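Local coordinates for ribokinase (PDB 3RY7), which catalyses the ATP- and magnesium-dependent phosphorylation of D-ribose at O-5, giving D-ribose 5-phosphate, and is activated by monovalent cations, at residues K4-G9 against D129-A134; D56-T61 against T83-K88; I60-T65 against T89-T94; A151-K156 against L177-I182; G258-R263 against A272-F277. One frame throughout, in Å; residues are numbered along the deposited sequence.

Contact 1 of 5, residues K4-G9 against D129-A134; sequences KVVILG and DAIINA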
# COMPACT_ATOMS: atom_id res chain seq x y z
N LYS A 4 -25.53 10.95 -11.26
CA LYS A 4 -24.72 11.50 -12.34
C LYS A 4 -23.91 12.66 -11.78
O LYS A 4 -24.47 13.64 -11.28
CB LYS A 4 -25.58 11.97 -13.51
CG LYS A 4 -26.03 10.85 -14.44
CD LYS A 4 -27.09 11.32 -15.44
CE LYS A 4 -28.44 11.51 -14.76
NZ LYS A 4 -29.49 11.97 -15.71
N VAL A 5 -22.59 12.53 -11.84
CA VAL A 5 -21.71 13.49 -11.21
C VAL A 5 -20.74 14.06 -12.24
O VAL A 5 -20.09 13.31 -12.97
CB VAL A 5 -20.95 12.85 -10.01
CG1 VAL A 5 -19.98 13.82 -9.39
CG2 VAL A 5 -21.94 12.33 -8.95
N VAL A 6 -20.68 15.39 -12.33
CA VAL A 6 -19.64 16.05 -13.11
C VAL A 6 -18.69 16.67 -12.13
O VAL A 6 -19.11 17.39 -11.22
CB VAL A 6 -20.20 17.18 -14.02
CG1 VAL A 6 -19.06 18.00 -14.61
CG2 VAL A 6 -21.07 16.60 -15.13
N ILE A 7 -17.41 16.38 -12.29
CA ILE A 7 -16.37 17.06 -11.52
C ILE A 7 -15.71 18.11 -12.41
O ILE A 7 -15.35 17.84 -13.54
CB ILE A 7 -15.30 16.06 -10.99
CG1 ILE A 7 -15.96 14.91 -10.23
CG2 ILE A 7 -14.30 16.76 -10.10
CD1 ILE A 7 -16.69 15.33 -8.93
N LEU A 8 -15.57 19.29 -11.88
CA LEU A 8 -14.81 20.32 -12.51
C LEU A 8 -13.62 20.60 -11.67
O LEU A 8 -13.76 21.03 -10.57
CB LEU A 8 -15.64 21.56 -12.66
CG LEU A 8 -14.95 22.70 -13.38
CD1 LEU A 8 -14.83 22.45 -14.82
CD2 LEU A 8 -15.59 23.98 -13.10
N GLY A 9 -12.44 20.34 -12.20
CA GLY A 9 -11.26 20.59 -11.39
C GLY A 9 -9.92 20.20 -11.97
O GLY A 9 -9.78 20.00 -13.19
N ASP A 129 -23.09 20.18 -22.00
CA ASP A 129 -23.97 19.02 -22.09
C ASP A 129 -23.85 18.12 -20.87
O ASP A 129 -24.85 17.63 -20.35
CB ASP A 129 -23.67 18.22 -23.35
CG ASP A 129 -24.60 18.56 -24.48
OD1 ASP A 129 -25.67 17.93 -24.57
OD2 ASP A 129 -24.26 19.46 -25.27
N ALA A 130 -22.62 17.92 -20.43
CA ALA A 130 -22.34 17.11 -19.25
C ALA A 130 -23.01 17.68 -18.00
O ALA A 130 -23.64 16.96 -17.22
CB ALA A 130 -20.83 17.00 -19.05
N ILE A 131 -22.86 18.99 -17.81
CA ILE A 131 -23.43 19.66 -16.65
C ILE A 131 -24.96 19.59 -16.62
O ILE A 131 -25.56 19.19 -15.62
CB ILE A 131 -22.96 21.11 -16.59
CG1 ILE A 131 -21.44 21.14 -16.36
CG2 ILE A 131 -23.72 21.87 -15.51
CD1 ILE A 131 -20.78 22.47 -16.66
N ILE A 132 -25.60 19.95 -17.73
CA ILE A 132 -27.05 20.01 -17.77
C ILE A 132 -27.71 18.69 -17.35
O ILE A 132 -28.74 18.69 -16.67
CB ILE A 132 -27.55 20.45 -19.14
CG1 ILE A 132 -27.17 21.92 -19.36
CG2 ILE A 132 -29.06 20.24 -19.27
CD1 ILE A 132 -27.61 22.47 -20.68
N ASN A 133 -27.10 17.58 -17.71
CA ASN A 133 -27.71 16.29 -17.42
C ASN A 133 -27.22 15.64 -16.13
O ASN A 133 -27.54 14.49 -15.84
CB ASN A 133 -27.58 15.35 -18.62
CG ASN A 133 -28.33 15.88 -19.85
OD1 ASN A 133 -29.48 16.31 -19.75
ND2 ASN A 133 -27.67 15.86 -21.00
N ALA A 134 -26.48 16.41 -15.34
CA ALA A 134 -25.94 15.91 -14.07
C ALA A 134 -26.91 16.09 -12.90
O ALA A 134 -27.77 16.97 -12.92
CB ALA A 134 -24.62 16.60 -13.76

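Contact 2 of 5, residues D56-T61 against T83-K88; sequences DTTFIT and TSYIIK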
# COMPACT_ATOMS: atom_id res chain seq x y z
N ASP A 56 -22.07 7.84 -12.03
CA ASP A 56 -21.89 8.13 -13.44
C ASP A 56 -21.02 9.38 -13.54
O ASP A 56 -21.53 10.50 -13.39
CB ASP A 56 -23.25 8.45 -14.05
CG ASP A 56 -23.66 7.47 -15.13
OD1 ASP A 56 -23.71 7.89 -16.31
OD2 ASP A 56 -23.97 6.30 -14.79
N THR A 57 -19.73 9.21 -13.79
CA THR A 57 -18.80 10.34 -13.69
C THR A 57 -18.25 10.91 -15.00
O THR A 57 -17.85 10.17 -15.90
CB THR A 57 -17.60 9.98 -12.81
OG1 THR A 57 -18.06 9.30 -11.64
CG2 THR A 57 -16.81 11.25 -12.43
N THR A 58 -18.23 12.23 -15.07
CA THR A 58 -17.62 12.98 -16.16
C THR A 58 -16.69 13.99 -15.51
O THR A 58 -17.03 14.61 -14.50
CB THR A 58 -18.69 13.71 -16.98
OG1 THR A 58 -19.62 12.75 -17.50
CG2 THR A 58 -18.07 14.48 -18.13
N PHE A 59 -15.48 14.14 -16.07
CA PHE A 59 -14.46 15.00 -15.48
C PHE A 59 -14.05 16.07 -16.48
O PHE A 59 -13.57 15.75 -17.57
CB PHE A 59 -13.24 14.18 -15.04
CG PHE A 59 -12.19 14.96 -14.30
CD1 PHE A 59 -12.51 16.09 -13.57
CD2 PHE A 59 -10.86 14.55 -14.33
CE1 PHE A 59 -11.54 16.79 -12.87
CE2 PHE A 59 -9.89 15.25 -13.64
CZ PHE A 59 -10.22 16.37 -12.91
N ILE A 60 -14.27 17.32 -16.12
CA ILE A 60 -13.86 18.45 -16.92
C ILE A 60 -12.57 18.96 -16.32
O ILE A 60 -12.55 19.47 -15.20
CB ILE A 60 -14.90 19.58 -16.91
CG1 ILE A 60 -16.26 19.10 -17.42
CG2 ILE A 60 -14.44 20.72 -17.76
CD1 ILE A 60 -17.38 20.14 -17.24
N THR A 61 -11.48 18.80 -17.05
CA THR A 61 -10.19 19.18 -16.50
C THR A 61 -9.34 19.66 -17.67
O THR A 61 -9.64 19.34 -18.82
CB THR A 61 -9.55 17.99 -15.75
OG1 THR A 61 -8.42 18.44 -15.00
CG2 THR A 61 -9.13 16.90 -16.72
N THR A 83 -14.26 10.92 -20.51
CA THR A 83 -13.17 11.87 -20.72
C THR A 83 -13.38 12.78 -21.93
O THR A 83 -12.47 13.52 -22.32
CB THR A 83 -11.84 11.14 -20.86
OG1 THR A 83 -12.00 10.03 -21.76
CG2 THR A 83 -11.39 10.59 -19.49
N SER A 84 -14.59 12.75 -22.49
CA SER A 84 -14.96 13.54 -23.67
C SER A 84 -14.69 15.03 -23.56
O SER A 84 -14.55 15.72 -24.58
CB SER A 84 -16.45 13.38 -23.97
OG SER A 84 -16.78 12.04 -24.22
N TYR A 85 -14.65 15.54 -22.34
CA TYR A 85 -14.59 16.98 -22.15
C TYR A 85 -13.26 17.46 -21.59
O TYR A 85 -13.09 18.64 -21.30
CB TYR A 85 -15.78 17.44 -21.30
CG TYR A 85 -17.11 17.07 -21.94
CD1 TYR A 85 -17.69 17.89 -22.91
CD2 TYR A 85 -17.77 15.89 -21.61
CE1 TYR A 85 -18.90 17.56 -23.52
CE2 TYR A 85 -18.99 15.54 -22.22
CZ TYR A 85 -19.54 16.38 -23.17
OH TYR A 85 -20.74 16.05 -23.77
N ILE A 86 -12.29 16.56 -21.48
CA ILE A 86 -10.96 16.97 -21.06
C ILE A 86 -10.29 17.83 -22.13
O ILE A 86 -10.30 17.49 -23.32
CB ILE A 86 -10.06 15.76 -20.75
CG1 ILE A 86 -10.61 15.00 -19.55
CG2 ILE A 86 -8.62 16.22 -20.50
CD1 ILE A 86 -9.83 13.76 -19.23
N ILE A 87 -9.71 18.94 -21.70
CA ILE A 87 -9.11 19.93 -22.58
C ILE A 87 -7.59 19.85 -22.53
O ILE A 87 -7.01 19.68 -21.45
CB ILE A 87 -9.53 21.34 -22.13
CG1 ILE A 87 -11.05 21.47 -22.13
CG2 ILE A 87 -8.89 22.42 -23.01
CD1 ILE A 87 -11.58 22.12 -20.88
N LYS A 88 -6.93 19.96 -23.69
CA LYS A 88 -5.46 20.03 -23.74
C LYS A 88 -5.05 21.36 -24.33
O LYS A 88 -5.62 21.80 -25.32
CB LYS A 88 -4.86 18.91 -24.58
CG LYS A 88 -5.20 17.52 -24.07
CD LYS A 88 -4.34 16.46 -24.73
CE LYS A 88 -4.88 15.05 -24.47
NZ LYS A 88 -4.01 13.98 -25.07
O HOH W 1 -14.69 14.55 -19.78

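Contact 3 of 5, residues I60-T65 against T89-T94; sequences ITKIGT and TAEAKT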
# COMPACT_ATOMS: atom_id res chain seq x y z
N ILE A 60 -14.27 17.32 -16.12
CA ILE A 60 -13.86 18.45 -16.92
C ILE A 60 -12.57 18.96 -16.32
O ILE A 60 -12.55 19.47 -15.20
CB ILE A 60 -14.90 19.58 -16.91
CG1 ILE A 60 -16.26 19.10 -17.42
CG2 ILE A 60 -14.44 20.72 -17.76
CD1 ILE A 60 -17.38 20.14 -17.24
N THR A 61 -11.48 18.80 -17.05
CA THR A 61 -10.19 19.18 -16.50
C THR A 61 -9.34 19.66 -17.67
O THR A 61 -9.64 19.34 -18.82
CB THR A 61 -9.55 17.99 -15.75
OG1 THR A 61 -8.42 18.44 -15.00
CG2 THR A 61 -9.13 16.90 -16.72
N LYS A 62 -8.32 20.45 -17.38
CA LYS A 62 -7.48 20.99 -18.43
C LYS A 62 -6.02 20.67 -18.16
O LYS A 62 -5.44 21.13 -17.18
CB LYS A 62 -7.67 22.50 -18.55
CG LYS A 62 -7.14 23.11 -19.85
CD LYS A 62 -7.43 24.61 -19.88
CE LYS A 62 -7.17 25.23 -21.26
NZ LYS A 62 -7.46 26.72 -21.22
N ILE A 63 -5.43 19.87 -19.05
CA ILE A 63 -4.02 19.55 -18.99
C ILE A 63 -3.28 20.16 -20.17
O ILE A 63 -3.88 20.80 -21.05
CB ILE A 63 -3.79 18.05 -19.02
CG1 ILE A 63 -4.37 17.46 -20.31
CG2 ILE A 63 -4.42 17.41 -17.78
CD1 ILE A 63 -4.34 15.94 -20.34
N GLY A 64 -1.97 19.97 -20.19
CA GLY A 64 -1.16 20.49 -21.27
C GLY A 64 -1.09 19.50 -22.42
O GLY A 64 -1.73 18.44 -22.40
N THR A 65 -0.29 19.85 -23.42
CA THR A 65 -0.05 18.98 -24.55
C THR A 65 1.32 18.31 -24.40
O THR A 65 1.89 17.81 -25.36
CB THR A 65 -0.11 19.78 -25.87
OG1 THR A 65 0.73 20.93 -25.77
CG2 THR A 65 -1.57 20.24 -26.14
N THR A 89 -4.06 21.99 -23.71
CA THR A 89 -3.63 23.29 -24.15
C THR A 89 -2.10 23.35 -24.21
O THR A 89 -1.41 22.71 -23.40
CB THR A 89 -4.10 24.39 -23.21
OG1 THR A 89 -3.69 25.65 -23.74
CG2 THR A 89 -3.51 24.22 -21.81
N ALA A 90 -1.60 24.12 -25.17
CA ALA A 90 -0.17 24.35 -25.33
C ALA A 90 0.20 25.63 -24.62
O ALA A 90 1.36 25.99 -24.54
CB ALA A 90 0.20 24.43 -26.80
N GLU A 91 -0.81 26.31 -24.09
CA GLU A 91 -0.62 27.55 -23.35
C GLU A 91 0.22 27.37 -22.07
O GLU A 91 0.88 28.30 -21.61
CB GLU A 91 -1.99 28.12 -22.98
CG GLU A 91 -1.96 29.32 -22.00
CD GLU A 91 -3.34 29.97 -21.81
OE1 GLU A 91 -3.43 31.02 -21.14
OE2 GLU A 91 -4.33 29.42 -22.35
N ALA A 92 0.15 26.18 -21.49
CA ALA A 92 0.84 25.91 -20.24
C ALA A 92 1.13 24.43 -20.15
O ALA A 92 0.45 23.62 -20.79
CB ALA A 92 -0.00 26.37 -19.03
N LYS A 93 2.14 24.07 -19.37
CA LYS A 93 2.41 22.68 -19.11
C LYS A 93 1.34 22.15 -18.15
O LYS A 93 0.64 22.91 -17.50
CB LYS A 93 3.81 22.55 -18.53
CG LYS A 93 4.89 23.03 -19.50
CD LYS A 93 6.24 23.07 -18.81
CE LYS A 93 6.18 23.90 -17.53
NZ LYS A 93 6.47 25.36 -17.77
N THR A 94 1.19 20.83 -18.11
CA THR A 94 0.26 20.23 -17.17
C THR A 94 0.57 20.66 -15.74
O THR A 94 1.73 20.85 -15.38
CB THR A 94 0.29 18.72 -17.28
OG1 THR A 94 -0.04 18.37 -18.63
CG2 THR A 94 -0.73 18.08 -16.32
O HOH W 2 -5.86 27.48 -23.28
O HOH W 3 1.64 21.62 -22.62

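Contact 4 of 5, residues A151-K156 against L177-I182; sequences AFEIAK and LSLIDI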
# COMPACT_ATOMS: atom_id res chain seq x y z
N ALA A 151 -19.65 27.32 -14.65
CA ALA A 151 -20.19 25.97 -14.55
C ALA A 151 -21.38 25.93 -13.57
O ALA A 151 -22.36 25.22 -13.79
CB ALA A 151 -19.10 25.00 -14.11
N PHE A 152 -21.28 26.72 -12.50
CA PHE A 152 -22.33 26.76 -11.48
C PHE A 152 -23.56 27.54 -11.98
O PHE A 152 -24.68 27.26 -11.57
CB PHE A 152 -21.80 27.35 -10.16
CG PHE A 152 -20.99 26.37 -9.32
CD1 PHE A 152 -20.59 26.71 -8.03
CD2 PHE A 152 -20.67 25.10 -9.82
CE1 PHE A 152 -19.84 25.80 -7.24
CE2 PHE A 152 -19.94 24.18 -9.03
CZ PHE A 152 -19.52 24.54 -7.74
N GLU A 153 -23.35 28.52 -12.85
CA GLU A 153 -24.47 29.25 -13.49
C GLU A 153 -25.30 28.32 -14.36
O GLU A 153 -26.54 28.27 -14.25
CB GLU A 153 -23.99 30.44 -14.29
CG GLU A 153 -23.50 31.59 -13.42
CD GLU A 153 -22.71 32.61 -14.22
OE1 GLU A 153 -22.19 32.21 -15.30
OE2 GLU A 153 -22.59 33.79 -13.78
N ILE A 154 -24.61 27.52 -15.16
CA ILE A 154 -25.26 26.51 -15.98
C ILE A 154 -26.01 25.49 -15.14
O ILE A 154 -27.17 25.17 -15.44
CB ILE A 154 -24.23 25.76 -16.85
CG1 ILE A 154 -23.60 26.72 -17.88
CG2 ILE A 154 -24.86 24.56 -17.54
CD1 ILE A 154 -22.45 26.08 -18.65
N ALA A 155 -25.34 24.97 -14.11
CA ALA A 155 -25.94 23.99 -13.22
C ALA A 155 -27.21 24.54 -12.57
O ALA A 155 -28.28 23.95 -12.68
CB ALA A 155 -24.94 23.58 -12.15
N LYS A 156 -27.06 25.68 -11.90
CA LYS A 156 -28.13 26.28 -11.13
C LYS A 156 -29.34 26.61 -12.02
O LYS A 156 -30.48 26.40 -11.62
CB LYS A 156 -27.61 27.55 -10.44
CG LYS A 156 -28.55 28.21 -9.46
CD LYS A 156 -27.81 28.57 -8.17
CE LYS A 156 -28.74 29.22 -7.14
NZ LYS A 156 -29.28 30.54 -7.61
N LEU A 177 -20.32 32.76 -4.44
CA LEU A 177 -20.92 32.33 -3.18
C LEU A 177 -22.40 32.08 -3.37
O LEU A 177 -22.96 31.13 -2.81
CB LEU A 177 -20.70 33.37 -2.09
CG LEU A 177 -19.23 33.43 -1.65
CD1 LEU A 177 -18.99 34.62 -0.72
CD2 LEU A 177 -18.83 32.11 -1.01
N SER A 178 -23.03 32.91 -4.18
CA SER A 178 -24.48 32.87 -4.34
C SER A 178 -24.93 31.77 -5.28
O SER A 178 -26.13 31.61 -5.52
CB SER A 178 -24.97 34.22 -4.88
OG SER A 178 -24.68 34.33 -6.26
N LEU A 179 -23.97 31.02 -5.83
CA LEU A 179 -24.29 29.93 -6.75
C LEU A 179 -24.11 28.56 -6.11
O LEU A 179 -24.40 27.53 -6.73
CB LEU A 179 -23.40 30.03 -8.00
CG LEU A 179 -23.48 31.32 -8.81
CD1 LEU A 179 -22.56 31.27 -10.06
CD2 LEU A 179 -24.93 31.58 -9.22
N ILE A 180 -23.62 28.53 -4.87
CA ILE A 180 -23.25 27.28 -4.20
C ILE A 180 -24.40 26.71 -3.38
O ILE A 180 -24.93 27.39 -2.50
CB ILE A 180 -22.08 27.51 -3.24
CG1 ILE A 180 -20.87 28.06 -4.00
CG2 ILE A 180 -21.74 26.22 -2.47
CD1 ILE A 180 -19.84 28.69 -3.10
N ASP A 181 -24.78 25.47 -3.67
CA ASP A 181 -25.81 24.78 -2.90
C ASP A 181 -25.25 24.06 -1.65
O ASP A 181 -25.84 24.10 -0.57
CB ASP A 181 -26.55 23.81 -3.82
CG ASP A 181 -27.32 24.53 -4.93
OD1 ASP A 181 -27.63 25.73 -4.75
OD2 ASP A 181 -27.60 23.91 -5.97
N ILE A 182 -24.08 23.45 -1.82
CA ILE A 182 -23.42 22.69 -0.76
C ILE A 182 -21.97 23.13 -0.68
O ILE A 182 -21.23 23.01 -1.66
CB ILE A 182 -23.41 21.18 -1.07
CG1 ILE A 182 -24.80 20.68 -1.44
CG2 ILE A 182 -22.84 20.38 0.11
CD1 ILE A 182 -24.86 19.14 -1.57

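Contact 5 of 5, residues G258-R263 against A272-F277; sequences GAFVSR and ADAIDF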
# COMPACT_ATOMS: atom_id res chain seq x y z
N GLY A 258 -15.78 12.73 -2.77
CA GLY A 258 -16.20 11.95 -3.91
C GLY A 258 -17.30 10.99 -3.51
O GLY A 258 -18.32 10.85 -4.19
N ALA A 259 -17.07 10.34 -2.37
CA ALA A 259 -17.98 9.30 -1.89
C ALA A 259 -19.26 9.94 -1.34
O ALA A 259 -20.36 9.44 -1.60
CB ALA A 259 -17.28 8.46 -0.81
N PHE A 260 -19.10 11.04 -0.60
CA PHE A 260 -20.22 11.80 -0.07
C PHE A 260 -21.19 12.10 -1.19
O PHE A 260 -22.36 11.72 -1.13
CB PHE A 260 -19.73 13.11 0.57
CG PHE A 260 -20.83 14.11 0.88
CD1 PHE A 260 -20.94 15.29 0.15
CD2 PHE A 260 -21.74 13.87 1.90
CE1 PHE A 260 -21.94 16.22 0.44
CE2 PHE A 260 -22.75 14.79 2.18
CZ PHE A 260 -22.85 15.97 1.45
N VAL A 261 -20.68 12.72 -2.25
CA VAL A 261 -21.51 13.06 -3.40
C VAL A 261 -22.11 11.84 -4.13
O VAL A 261 -23.24 11.90 -4.63
CB VAL A 261 -20.74 13.97 -4.39
CG1 VAL A 261 -21.54 14.19 -5.65
CG2 VAL A 261 -20.42 15.29 -3.73
N SER A 262 -21.36 10.73 -4.18
CA SER A 262 -21.87 9.51 -4.81
C SER A 262 -23.12 8.97 -4.10
O SER A 262 -23.99 8.34 -4.70
CB SER A 262 -20.78 8.42 -4.84
OG SER A 262 -20.52 7.89 -3.54
N ARG A 263 -23.20 9.25 -2.80
CA ARG A 263 -24.20 8.66 -1.92
C ARG A 263 -25.39 9.59 -1.67
O ARG A 263 -26.49 9.13 -1.34
CB ARG A 263 -23.52 8.26 -0.60
CG ARG A 263 -24.45 7.80 0.50
CD ARG A 263 -25.37 6.69 0.01
NE ARG A 263 -24.64 5.48 -0.34
CZ ARG A 263 -24.48 4.44 0.47
NH1 ARG A 263 -25.00 4.46 1.70
NH2 ARG A 263 -23.81 3.37 0.05
N ALA A 272 -26.74 12.69 6.77
CA ALA A 272 -25.93 11.96 7.74
C ALA A 272 -25.44 10.59 7.22
O ALA A 272 -24.31 10.20 7.48
CB ALA A 272 -26.68 11.80 9.08
N ASP A 273 -26.30 9.88 6.50
CA ASP A 273 -25.91 8.61 5.89
C ASP A 273 -24.81 8.80 4.84
O ASP A 273 -23.82 8.05 4.81
CB ASP A 273 -27.14 7.93 5.26
CG ASP A 273 -26.76 6.84 4.26
OD1 ASP A 273 -27.29 6.90 3.13
OD2 ASP A 273 -25.94 5.94 4.60
N ALA A 274 -24.98 9.81 3.99
CA ALA A 274 -23.99 10.12 2.97
C ALA A 274 -22.66 10.54 3.61
O ALA A 274 -21.60 10.17 3.14
CB ALA A 274 -24.51 11.22 2.02
N ILE A 275 -22.74 11.30 4.70
CA ILE A 275 -21.53 11.71 5.40
C ILE A 275 -20.81 10.52 6.07
O ILE A 275 -19.57 10.49 6.15
CB ILE A 275 -21.84 12.81 6.43
CG1 ILE A 275 -22.21 14.11 5.69
CG2 ILE A 275 -20.65 13.03 7.37
CD1 ILE A 275 -22.51 15.27 6.60
N ASP A 276 -21.61 9.55 6.52
CA ASP A 276 -21.09 8.32 7.10
C ASP A 276 -20.31 7.52 6.06
O ASP A 276 -19.15 7.14 6.27
CB ASP A 276 -22.23 7.47 7.65
CG ASP A 276 -21.74 6.16 8.24
OD1 ASP A 276 -22.03 5.08 7.66
OD2 ASP A 276 -21.03 6.23 9.26
N PHE A 277 -20.98 7.26 4.94
CA PHE A 277 -20.38 6.59 3.80
C PHE A 277 -19.10 7.29 3.31
O PHE A 277 -18.13 6.63 2.95
CB PHE A 277 -21.38 6.52 2.67
CG PHE A 277 -20.89 5.80 1.45
CD1 PHE A 277 -21.08 4.42 1.31
CD2 PHE A 277 -20.25 6.48 0.42
CE1 PHE A 277 -20.64 3.74 0.18
CE2 PHE A 277 -19.81 5.81 -0.72
CZ PHE A 277 -20.01 4.44 -0.83

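Contact 1 of 5, residues K4-G9 against D129-A134
Val6 of strand 4-8 packs against the last turn of helix 128-132, a helix-on-sheet contact of the alpha/beta core that carbohydrate kinases of the PfkB family share. The strand lies inside the large sheet, between strands 56-64 and 136-140, and the helix covers one of its faces. Val6 points its side chain at the helix end. Its two methyls divide the work: CG1, anti to the backbone N (chi1 170°), faces CG1 of Ile131 at 4.3 Å, a loose apolar contact, while CG2 is pressed closer, 3.9 Å from CB of Ala130 and 3.8 Å from CB of Ala134. Val6 CG2 also comes to 3.3 Å from Ala130 O. Farther on, Ile131 reaches Ala151 and Ala155 of helix 145-157, which covers the same face.

Lys4, at the exposed edge of the contact, can be followed atom by atom. Its CB lies 4.0 Å from CA of Ala134, and CG passes at a similar distance from the carbonyl oxygen of Asn133. Lys4 CD then comes to 3.2 Å from Asn133 O. The chain bends at chi3 (-74°), so that CE and the amino group curl round the same carbonyl instead of running past it. Asn133 is the first residue to leave the helical conformation. The grip is slight: Lys4 NZ gives Asn133 O one weak hydrogen bond of 3.2 Å.

Contact 2 of 5, residues D56-T61 against T83-K88
Ile87 N donates to Thr61 O at 2.9 Å, and the bond is almost perfectly straight, with 178° at the hydrogen. The same oxygen also receives a CA-H...O contact from Ile86, so two successive residues of segment 83-88 converge on one carbonyl. Beside this polar join, the side chains of Thr61 and Ile86 run together in the same direction, with Thr61 CG2 3.7 Å from Ile86 CG1. The methyl is put there by chi1 of Thr61 (-169°), which turns OG1 anti to the backbone N and leaves CG2 between N and the carbonyl carbon. OG1 is thereby directed to other partners, Gly9 O and the hydroxyl of Thr11.

This is the closing side of a beta-alpha-beta unit: strand 56-64, helix 70-78 and strand 87-89, the last being the outermost strand on this side of the large sheet. Before strand 87-89 begins, the chain makes a type I beta turn from Thr83 to Ile86, and there the two backbones stand too far apart to bond directly. One water fills the step, donating to Phe59 O (2.8 Å) and accepting from Tyr85 N (2.7 Å).

Tyr85 leans over the strand from the turn. Its CD2 meets Thr58 CG2 obliquely at 3.8 Å, and its CB lies 4.2 Å from Ile60 CG1. Ala130 of helix 128-132 touches both Thr58 and Tyr85 from outside, while on the other face of the strand the Phe59 ring packs on Ala44 and Ala47 of helix 42-52 and meets the ring of Phe76 at about a right angle.

Contact 3 of 5, residues I60-T65 against T89-T94
Gly64 and Thr94 hold the tight part of this contact, where the last part of segment 60-65 meets the loop leading from strand 87-89 to strand 95-101. Gly64 N donates to Thr94 OG1 at 3.0 Å, and that hydroxyl is also hydrogen-bonded to Asp66. Gly64 CA comes within 3.1 Å of Thr89 O in a CA-H...O contact and lies 3.6 Å from Ala92 O. Next to it Thr89 N donates to Ile63 O at 2.9 Å, and the Ile63 and Thr94 side chains lie alongside each other. The Thr94 side chain is about 4 Å from that of Val13, a residue of the probable substrate site.

The looser side is formed by the exposed Thr65, Ala90 and Glu91, where waters bridge the gaps. Buried Lys62, extended beyond CG, reaches out to it past Thr89, with Lys62 CE 3.7 Å from Thr89 CB. Lys62 NZ stays 4.3 Å from Glu91 OE2, beyond a salt bridge, and one water joins the two, accepting from NZ and donating to OE2. This water also binds Thr89 OG1, which accepts from Glu91 N to make an ST turn. A second water spans Thr65 N and Ala92 O.

Direct ionic pairing of Lys62 is instead with Asp123, and its NZ also donates to Thr118 O. The attraction of Glu91 for the ammonium is therefore probably modest, relayed and partly screened by water, while the Asp123 pair is likely to stabilise the positive charge.

Contact 4 of 5, residues A151-K156 against L177-I182
Leu179 sets its CG anti to its own carbonyl carbon (chi1 -59°), and Phe152 does the same (chi1 -80°); with these torsions the leucine branch reaches helix 145-157 while the phenylalanine ring swings past the leucine toward Ile180. Phe152 CB and Leu179 CB meet at 3.8 Å. From there Leu179 CD1 runs on across Glu153, touching its CG at 3.5 Å, so that the aliphatic stem of an exposed glutamate covers one branch of the leucine.

The Phe152 ring is used at its rim. Ile180 CG1 approaches Phe152 CE1 at 4.1 Å from the edge, near the ring plane. On the sheet side the same phenylalanine packs on Val137 and Ala139 of strand 136-140 and on Thr162 of strand 161-165.

Lys156, one helical turn after Phe152, closes the outer margin. A bend at chi2 (134°) brings Lys156 CD to 3.8 Å from Leu179 O, with Lys156 CE 3.9 Å from Ser178 O; a second bend at chi4 turns NZ. The ammonium forms no hydrogen bond or salt bridge across the contact, and its nearest opposite charge there, Asp181 OD1, is 5.8 Å from Lys156 NZ. Leu179 O is instead bonded by the hydroxyl of Thr162, which also receives Asp181 N and so ties the loop to the sheet.

Leu177 to Ile180 form a type I beta turn, and the chain then enters strand 182-183. A helix packed on parallel strands, with the turn before the next strand tucked against its flank, belongs to the three-layered alpha/beta core of the ribokinase fold.

Contact 5 of 5, residues G258-R263 against A272-F277
The helical segments 258-263 and 272-277 run roughly antiparallel, their directions 143° apart and their axes 7.8 Å from each other, with Arg263 and Ala274 closest in backbone. Arg263 folds back over the partner helix. Its CG rests 3.4 Å from Ala274 CA, and bends at chi2 and chi3 turn the guanidinium over the Phe277 ring. The planes are 33° apart and the cation-pi contact is off-centre, Arg263 CZ lying 4.1 Å from the centroid of the Phe277 ring. At the guanidinium edge, Arg263 NH1 forms a salt bridge of 3.4 Å with Asp273 OD2, so the guanidinium probably gains electrostatic stabilisation from both the carboxylate and the ring.

The pair is a helical hairpin of the PfkB-family core: the first turn of helix 252-263 holds Asp254, the probable proton acceptor, and helix 271-283 carries Asn279, a probable ATP-binding residue. Deeper in, Phe260 and Ile275 lie side by side pointing the same way, Phe260 CE2 being 3.6 Å from Ile275 CG1, and Leu220 of strand 218-222 touches both. Ala259 also touches the Phe277 ring, its CB 3.7 Å from Phe277 CE2. Ser262 OG is 3.6 Å from Phe277 CE2. Val301 of the second subunit also packs on Phe277.

How the contacts relate
From the N terminus, strand 4-8 opens contact 1, a long loop that closes at 129-134. Contacts 2 and 3 both fall within it: they start from overlapping parts of strand 56-64, share Ile60 and Thr61, and close one after the other on strand 87-89 and the following loop. Contacts 1 and 2 are joined through neighbouring strands, with Val5 N probably bonded to Asp56 O. Contact 4 follows in series and packs on contact 1 through Ile131 and Ile154, whose CG2 atoms are 3.6 Å apart. Contact 5 comes last, touching contact 1 where Val5 meets Val261; its centre is about 31 Å from that of contact 3, across the chain's middle.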